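PDB 4KOQ: single-stranded DNA-binding protein WHY3, chloroplastic from Arabidopsis thaliana, which binds single-stranded DNA in chloroplasts and nucleus, guarding plastid genome stability against illegitimate recombination and repressing transcription of the kinesin gene KP1. Local coordinates for residues A[100-108]-A[120-128]. Sequence-based numbering, arbitrary orientation.
Sequences EGKVRKVLK and FNLSVQNKL. With PO4 (phosphate ion), chain B.
Lys105 and Val124 lie side by side and point the same way from a non-hydrogen-bonded pair. Lys105 CG sits 4.0 Å from both Val124 CG1 and Val124 CG2. Beyond it the lysine chain runs extended, and NZ reaches a phosphate oxygen, O1, at 3.1 Å. NZ also bonds Val67 O, while His91 and Ser69 hold the same phosphate, probably a crystallisation ion. Val103 CG1 crosses to Val124 CG1 at 4.1 Å. Leu107 and Leu122 share this face and pack against Phe51 and Phe68 of the other sheet.

The opposite face is more polar. The Gln125 amide stands over one face of the Arg104 guanidinium, their planes 84° apart. Gln125 NE2 bonds Ser123 OG at 3.0 Å, almost in its own amide plane. That bond favours one amide rotation, and Ser123 OG is itself hydrogen-bonded to Asp132. One water donates to both Val106 O and Asn121 OD1. Asn121 ND2 is hydrogen-bonded to Ser134 and to Val135 O.

Six backbone hydrogen bonds join strands 103-108 and 120-126, antiparallel neighbours in a Whirly-domain hairpin. The chemistry implies that backbone bonds hold this pair, while the amide of Asn121 and the Ser123 hydroxyl tie strand 120-126 to strand 131-140.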
# COMPACT_ATOMS: atom_id res chain seq x y z
N GLU A 100 -24.97 -19.92 -23.84
CA GLU A 100 -23.83 -20.54 -23.17
C GLU A 100 -23.08 -21.46 -24.13
O GLU A 100 -23.69 -22.17 -24.94
CB GLU A 100 -24.27 -21.32 -21.93
CG GLU A 100 -23.22 -22.28 -21.43
CD GLU A 100 -23.52 -22.85 -20.07
OE1 GLU A 100 -22.84 -23.82 -19.67
OE2 GLU A 100 -24.42 -22.32 -19.38
N GLY A 101 -21.76 -21.43 -24.04
CA GLY A 101 -20.91 -22.33 -24.80
C GLY A 101 -20.62 -21.90 -26.21
O GLY A 101 -19.83 -22.54 -26.90
N LYS A 102 -21.23 -20.82 -26.68
CA LYS A 102 -21.05 -20.42 -28.07
C LYS A 102 -19.89 -19.43 -28.26
O LYS A 102 -19.32 -19.35 -29.35
CB LYS A 102 -22.33 -19.81 -28.61
CG LYS A 102 -23.44 -20.85 -28.78
CD LYS A 102 -24.71 -20.19 -29.26
CE LYS A 102 -25.89 -21.16 -29.23
NZ LYS A 102 -27.12 -20.48 -29.72
N VAL A 103 -19.56 -18.69 -27.20
CA VAL A 103 -18.48 -17.70 -27.26
C VAL A 103 -17.54 -17.89 -26.08
O VAL A 103 -17.98 -18.06 -24.94
CB VAL A 103 -19.05 -16.28 -27.25
CG1 VAL A 103 -17.92 -15.22 -27.23
CG2 VAL A 103 -19.92 -16.08 -28.47
N ARG A 104 -16.24 -17.89 -26.37
CA ARG A 104 -15.24 -18.00 -25.32
C ARG A 104 -14.31 -16.80 -25.40
O ARG A 104 -13.84 -16.47 -26.46
CB ARG A 104 -14.45 -19.28 -25.54
CG ARG A 104 -13.48 -19.65 -24.45
CD ARG A 104 -13.16 -21.15 -24.48
NE ARG A 104 -11.76 -21.44 -24.79
CZ ARG A 104 -11.29 -21.82 -25.98
NH1 ARG A 104 -12.10 -21.97 -27.02
NH2 ARG A 104 -9.99 -22.05 -26.13
N LYS A 105 -14.03 -16.19 -24.26
CA LYS A 105 -13.04 -15.10 -24.20
C LYS A 105 -11.92 -15.60 -23.35
O LYS A 105 -12.13 -16.08 -22.25
CB LYS A 105 -13.63 -13.86 -23.58
CG LYS A 105 -14.78 -13.23 -24.36
CD LYS A 105 -15.19 -11.91 -23.69
CE LYS A 105 -16.16 -11.13 -24.54
NZ LYS A 105 -16.48 -9.86 -23.89
N VAL A 106 -10.71 -15.47 -23.89
CA VAL A 106 -9.54 -15.91 -23.22
C VAL A 106 -8.55 -14.77 -23.12
O VAL A 106 -8.13 -14.21 -24.15
CB VAL A 106 -8.85 -17.04 -24.00
CG1 VAL A 106 -7.67 -17.57 -23.18
CG2 VAL A 106 -9.84 -18.16 -24.29
N LEU A 107 -8.15 -14.46 -21.89
CA LEU A 107 -7.11 -13.45 -21.68
C LEU A 107 -5.87 -14.20 -21.26
O LEU A 107 -5.92 -14.98 -20.33
CB LEU A 107 -7.48 -12.47 -20.58
CG LEU A 107 -6.39 -11.45 -20.27
CD1 LEU A 107 -6.19 -10.50 -21.43
CD2 LEU A 107 -6.67 -10.67 -19.02
N LYS A 108 -4.77 -14.01 -21.97
CA LYS A 108 -3.51 -14.60 -21.57
C LYS A 108 -2.47 -13.52 -21.32
O LYS A 108 -2.38 -12.54 -22.07
CB LYS A 108 -2.97 -15.57 -22.64
CG LYS A 108 -1.82 -16.38 -22.16
CD LYS A 108 -1.39 -17.50 -23.09
CE LYS A 108 -0.42 -18.41 -22.38
NZ LYS A 108 0.42 -19.14 -23.35
N PHE A 120 0.10 -9.10 -23.29
CA PHE A 120 -1.29 -9.39 -23.03
C PHE A 120 -1.99 -9.78 -24.33
O PHE A 120 -1.84 -9.13 -25.35
CB PHE A 120 -2.04 -8.15 -22.53
CG PHE A 120 -1.78 -7.82 -21.07
CD1 PHE A 120 -0.52 -7.83 -20.54
CD2 PHE A 120 -2.84 -7.45 -20.26
CE1 PHE A 120 -0.31 -7.48 -19.19
CE2 PHE A 120 -2.62 -7.08 -18.94
CZ PHE A 120 -1.37 -7.09 -18.43
N ASN A 121 -2.84 -10.78 -24.24
CA ASN A 121 -3.60 -11.17 -25.43
C ASN A 121 -5.04 -11.42 -25.06
O ASN A 121 -5.29 -12.19 -24.15
CB ASN A 121 -2.96 -12.43 -26.00
CG ASN A 121 -3.77 -13.05 -27.13
OD1 ASN A 121 -3.99 -14.25 -27.15
ND2 ASN A 121 -4.24 -12.22 -28.04
N LEU A 122 -5.99 -10.77 -25.72
CA LEU A 122 -7.38 -11.17 -25.57
C LEU A 122 -7.88 -11.80 -26.86
O LEU A 122 -7.77 -11.17 -27.91
CB LEU A 122 -8.23 -9.97 -25.21
CG LEU A 122 -9.74 -10.18 -25.11
CD1 LEU A 122 -10.15 -11.23 -24.11
CD2 LEU A 122 -10.43 -8.85 -24.80
N SER A 123 -8.42 -13.02 -26.78
CA SER A 123 -8.93 -13.72 -27.96
C SER A 123 -10.38 -13.98 -27.66
O SER A 123 -10.70 -14.52 -26.62
CB SER A 123 -8.12 -15.01 -28.21
OG SER A 123 -8.75 -15.90 -29.14
N VAL A 124 -11.25 -13.56 -28.57
CA VAL A 124 -12.68 -13.76 -28.40
C VAL A 124 -13.12 -14.67 -29.56
O VAL A 124 -12.99 -14.28 -30.70
CB VAL A 124 -13.43 -12.43 -28.48
CG1 VAL A 124 -14.91 -12.67 -28.32
CG2 VAL A 124 -12.93 -11.42 -27.38
N GLN A 125 -13.62 -15.85 -29.24
CA GLN A 125 -13.74 -16.91 -30.21
C GLN A 125 -15.21 -17.27 -30.35
O GLN A 125 -15.86 -17.60 -29.36
CB GLN A 125 -12.95 -18.13 -29.75
CG GLN A 125 -11.46 -17.84 -29.49
CD GLN A 125 -10.80 -18.92 -28.65
OE1 GLN A 125 -11.38 -19.99 -28.43
NE2 GLN A 125 -9.60 -18.64 -28.16
N ASN A 126 -15.72 -17.15 -31.56
CA ASN A 126 -17.06 -17.61 -31.88
C ASN A 126 -16.94 -18.78 -32.83
O ASN A 126 -16.74 -18.57 -34.03
CB ASN A 126 -17.87 -16.50 -32.53
CG ASN A 126 -19.31 -16.89 -32.79
OD1 ASN A 126 -19.61 -18.06 -33.05
ND2 ASN A 126 -20.20 -15.92 -32.71
N LYS A 127 -17.06 -20.00 -32.30
CA LYS A 127 -16.80 -21.22 -33.08
C LYS A 127 -17.83 -21.46 -34.18
O LYS A 127 -17.47 -21.80 -35.31
CB LYS A 127 -16.73 -22.44 -32.17
CG LYS A 127 -18.07 -22.86 -31.58
CD LYS A 127 -17.90 -23.90 -30.49
CE LYS A 127 -17.77 -23.25 -29.14
NZ LYS A 127 -16.64 -22.28 -29.06
N LEU A 128 -19.11 -21.29 -33.85
CA LEU A 128 -20.18 -21.46 -34.83
C LEU A 128 -19.99 -20.53 -36.03
O LEU A 128 -20.43 -20.84 -37.15
CB LEU A 128 -21.56 -21.20 -34.18
CG LEU A 128 -21.92 -19.74 -33.85
CD1 LEU A 128 -23.33 -19.42 -34.34
CD2 LEU A 128 -21.80 -19.47 -32.36
P PO4 B . -16.27 -10.74 -19.81
O1 PO4 B . -15.91 -9.72 -20.85
O2 PO4 B . -16.99 -11.91 -20.44
O3 PO4 B . -15.07 -11.28 -19.11
O4 PO4 B . -17.13 -10.07 -18.76
O HOH W 1 -5.70 -15.48 -25.44